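Local coordinates for hydrolase (PDB 5HOE), which is a carbohydrate acetylesterase of the GDSL-like (SGNH) hydrolase family that assembles as an octamer and probably removes acetyl groups from sugar esters, at residues A[190-202]-A[214-226]. Residues are numbered along the deposited sequence; the frame is centred on the assembly and turned at random. Where two conformers were deposited one is given.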
# COMPACT_ATOMS: atom_id res chain seq x y z
N LYS A 190 1.29 33.41 9.45
CA LYS A 190 2.25 34.51 9.57
C LYS A 190 3.19 34.59 8.35
O LYS A 190 4.41 34.81 8.48
CB LYS A 190 3.00 34.48 10.91
CG LYS A 190 2.07 34.34 12.14
CD LYS A 190 1.25 35.62 12.40
CE LYS A 190 0.20 35.46 13.54
NZ LYS A 190 -0.95 34.57 13.15
N VAL A 191 2.62 34.43 7.16
CA VAL A 191 3.37 34.60 5.91
C VAL A 191 2.74 35.71 5.07
O VAL A 191 1.78 36.37 5.49
CB VAL A 191 3.47 33.27 5.12
CG1 VAL A 191 4.21 32.20 5.94
CG2 VAL A 191 2.09 32.78 4.69
N GLU A 192 3.28 35.93 3.88
CA GLU A 192 2.82 37.05 3.06
C GLU A 192 1.71 36.60 2.11
O GLU A 192 1.58 35.42 1.81
CB GLU A 192 3.98 37.63 2.25
CG GLU A 192 5.21 38.02 3.09
CD GLU A 192 4.95 39.16 4.05
OE1 GLU A 192 4.18 40.09 3.71
OE2 GLU A 192 5.53 39.15 5.16
N PHE A 193 0.91 37.57 1.65
CA PHE A 193 -0.24 37.29 0.81
C PHE A 193 -0.42 38.33 -0.29
O PHE A 193 -0.22 39.54 -0.07
CB PHE A 193 -1.55 37.26 1.61
CG PHE A 193 -2.77 37.12 0.76
CD1 PHE A 193 -3.03 35.93 0.09
CD2 PHE A 193 -3.66 38.17 0.60
CE1 PHE A 193 -4.14 35.79 -0.72
CE2 PHE A 193 -4.78 38.03 -0.21
CZ PHE A 193 -5.03 36.83 -0.86
N PHE A 194 -0.82 37.86 -1.48
CA PHE A 194 -1.15 38.73 -2.62
C PHE A 194 -2.32 38.16 -3.39
O PHE A 194 -2.29 36.99 -3.78
CB PHE A 194 0.05 38.90 -3.56
CG PHE A 194 -0.27 39.73 -4.77
CD1 PHE A 194 -0.58 41.07 -4.64
CD2 PHE A 194 -0.31 39.16 -6.04
CE1 PHE A 194 -0.90 41.83 -5.76
CE2 PHE A 194 -0.63 39.92 -7.14
CZ PHE A 194 -0.93 41.25 -7.00
N ALA A 195 -3.37 38.96 -3.57
CA ALA A 195 -4.54 38.54 -4.35
C ALA A 195 -4.34 38.94 -5.81
O ALA A 195 -4.42 40.12 -6.17
CB ALA A 195 -5.81 39.17 -3.79
N ALA A 196 -4.07 37.96 -6.68
CA ALA A 196 -3.89 38.30 -8.08
C ALA A 196 -5.12 39.00 -8.65
O ALA A 196 -4.99 39.90 -9.49
CB ALA A 196 -3.55 37.04 -8.89
N GLY A 197 -6.32 38.63 -8.19
CA GLY A 197 -7.55 39.22 -8.68
C GLY A 197 -7.75 40.69 -8.33
O GLY A 197 -8.66 41.31 -8.88
N ASP A 198 -6.95 41.24 -7.41
CA ASP A 198 -6.97 42.66 -7.13
C ASP A 198 -6.26 43.46 -8.22
O ASP A 198 -6.44 44.68 -8.30
CB ASP A 198 -6.32 42.95 -5.78
CG ASP A 198 -7.17 42.48 -4.60
OD1 ASP A 198 -8.35 42.10 -4.79
OD2 ASP A 198 -6.65 42.52 -3.47
N CYS A 199 -5.53 42.77 -9.08
CA CYS A 199 -4.68 43.39 -10.08
C CYS A 199 -4.99 42.95 -11.50
O CYS A 199 -4.88 43.75 -12.42
CB CYS A 199 -3.22 43.05 -9.75
SG CYS A 199 -2.07 43.52 -11.01
N ILE A 200 -5.41 41.70 -11.69
CA ILE A 200 -5.68 41.14 -13.01
C ILE A 200 -6.98 40.35 -12.97
O ILE A 200 -7.54 40.07 -11.91
CB ILE A 200 -4.50 40.25 -13.50
CG1 ILE A 200 -4.33 39.02 -12.59
CG2 ILE A 200 -3.20 41.09 -13.62
CD1 ILE A 200 -3.73 37.83 -13.29
N SER A 201 -7.44 39.97 -14.16
CA SER A 201 -8.55 39.05 -14.33
C SER A 201 -8.12 37.93 -15.28
O SER A 201 -7.14 38.07 -16.01
CB SER A 201 -9.81 39.75 -14.86
OG SER A 201 -9.65 40.21 -16.19
N THR A 202 -8.85 36.82 -15.24
CA THR A 202 -8.62 35.76 -16.21
C THR A 202 -9.17 36.21 -17.56
O THR A 202 -10.39 36.23 -17.75
CB THR A 202 -9.31 34.48 -15.74
OG1 THR A 202 -8.80 34.10 -14.46
CG2 THR A 202 -9.09 33.34 -16.72
N THR A 214 -1.44 40.56 -19.49
CA THR A 214 -1.87 40.28 -18.13
C THR A 214 -0.77 39.58 -17.33
O THR A 214 -0.59 39.87 -16.14
CB THR A 214 -3.16 39.48 -18.15
OG1 THR A 214 -4.25 40.36 -18.47
CG2 THR A 214 -3.46 38.83 -16.80
N ASN A 215 -0.03 38.65 -17.95
CA ASN A 215 1.14 38.07 -17.28
C ASN A 215 2.14 39.14 -16.88
O ASN A 215 2.75 39.07 -15.81
CB ASN A 215 1.84 37.06 -18.19
CG ASN A 215 1.12 35.74 -18.30
OD1 ASN A 215 0.28 35.37 -17.45
ND2 ASN A 215 1.46 35.00 -19.33
N ILE A 216 2.34 40.13 -17.75
CA ILE A 216 3.32 41.17 -17.48
C ILE A 216 2.83 42.07 -16.35
O ILE A 216 3.59 42.39 -15.42
CB ILE A 216 3.64 41.95 -18.77
CG1 ILE A 216 4.38 41.02 -19.73
CG2 ILE A 216 4.44 43.23 -18.48
CD1 ILE A 216 4.48 41.54 -21.13
N ARG A 217 1.56 42.49 -16.40
CA ARG A 217 1.01 43.26 -15.29
C ARG A 217 1.11 42.49 -13.98
O ARG A 217 1.50 43.05 -12.95
CB ARG A 217 -0.43 43.70 -15.58
CG ARG A 217 -1.22 44.20 -14.38
CD ARG A 217 -2.21 45.29 -14.77
NE ARG A 217 -3.41 45.32 -13.93
CZ ARG A 217 -3.69 46.24 -13.01
NH1 ARG A 217 -2.86 47.25 -12.77
NH2 ARG A 217 -4.83 46.16 -12.32
N LEU A 218 0.80 41.18 -14.01
CA LEU A 218 0.86 40.37 -12.80
C LEU A 218 2.27 40.29 -12.25
O LEU A 218 2.49 40.41 -11.04
CB LEU A 218 0.34 38.96 -13.11
CG LEU A 218 0.36 37.96 -11.95
CD1 LEU A 218 -0.46 38.43 -10.79
CD2 LEU A 218 -0.09 36.58 -12.44
N GLY A 219 3.25 40.05 -13.12
CA GLY A 219 4.63 39.94 -12.67
C GLY A 219 5.15 41.24 -12.10
O GLY A 219 5.90 41.25 -11.11
N HIS A 220 4.78 42.37 -12.70
CA HIS A 220 5.19 43.65 -12.12
C HIS A 220 4.61 43.83 -10.73
O HIS A 220 5.32 44.26 -9.81
CB HIS A 220 4.78 44.79 -13.05
CG HIS A 220 5.54 44.80 -14.34
ND1 HIS A 220 5.22 45.65 -15.37
CD2 HIS A 220 6.58 44.06 -14.77
CE1 HIS A 220 6.04 45.44 -16.38
NE2 HIS A 220 6.88 44.48 -16.04
N ALA A 221 3.34 43.46 -10.53
CA ALA A 221 2.72 43.66 -9.22
C ALA A 221 3.32 42.72 -8.18
O ALA A 221 3.48 43.10 -7.01
CB ALA A 221 1.21 43.50 -9.31
N ILE A 222 3.67 41.49 -8.59
CA ILE A 222 4.30 40.58 -7.65
C ILE A 222 5.70 41.06 -7.30
O ILE A 222 6.13 40.96 -6.14
CB ILE A 222 4.27 39.14 -8.19
CG1 ILE A 222 2.81 38.64 -8.30
CG2 ILE A 222 5.07 38.22 -7.29
CD1 ILE A 222 2.62 37.26 -8.87
N ALA A 223 6.43 41.61 -8.27
CA ALA A 223 7.75 42.17 -8.00
C ALA A 223 7.67 43.28 -6.96
O ALA A 223 8.54 43.37 -6.09
CB ALA A 223 8.34 42.73 -9.29
N ASP A 224 6.65 44.13 -7.04
CA ASP A 224 6.52 45.18 -6.03
C ASP A 224 6.39 44.57 -4.64
O ASP A 224 7.01 45.04 -3.67
CB ASP A 224 5.30 46.05 -6.31
CG ASP A 224 5.43 46.84 -7.58
OD1 ASP A 224 6.56 46.95 -8.09
OD2 ASP A 224 4.40 47.36 -8.07
N LYS A 225 5.57 43.53 -4.53
CA LYS A 225 5.40 42.82 -3.28
C LYS A 225 6.72 42.23 -2.80
O LYS A 225 7.05 42.32 -1.61
CB LYS A 225 4.36 41.71 -3.48
CG LYS A 225 3.90 41.08 -2.23
CD LYS A 225 2.83 41.89 -1.56
CE LYS A 225 2.54 41.28 -0.21
NZ LYS A 225 1.54 42.06 0.51
N VAL A 226 7.48 41.62 -3.71
CA VAL A 226 8.75 40.99 -3.34
C VAL A 226 9.76 42.04 -2.88
O VAL A 226 10.44 41.86 -1.87
CB VAL A 226 9.31 40.18 -4.52
CG1 VAL A 226 10.70 39.62 -4.21
CG2 VAL A 226 8.36 39.02 -4.87
O HOH W 1 1.48 40.31 2.68
O HOH W 2 -6.22 41.19 -16.78
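The ring of F194 meets L218 at its edge, CD1 of the leucine lying near the ring plane 3.9 Å from CE2. CG1 of I222 and CB of A221 approach the same ring obliquely, at CE2 and CZ. With CG anti to the backbone N (chi1 177°), the phenylalanine extends from strand 192-195 to helix segment 214-226, which runs roughly antiparallel to it. In the conformers described, the guanidinium of R217 carries the sulfur of C199 over the centre of one face, 3.6 Å above the plane; that SG also touches CG of the arginine and CB of A221. Both C199 and R217 have alternative conformers, so the very short approach of R217 NH2 to C199 O is doubtful. CD1 of I200 touches both T214 CG2, at 3.7 Å, and L218 CD2. At the opposite end, K225 bends at chi2 (82°) to bring NZ 3.1 Å from F193 O, a hydrogen bond whose donor is tilted 24° from the carbonyl plane. A water bound by NZ also donates to E192 OE1 and accepts from F193 N. A second water links S201 N to T214 OG1, which is bonded to D203 as well. The C-terminal helix thus packs on an edge strand of the chain's parallel sheet through an apolar middle with a water-bridged polar pair at either end; E192 and K225, too far apart for a salt bridge, probably favour each other's charged forms.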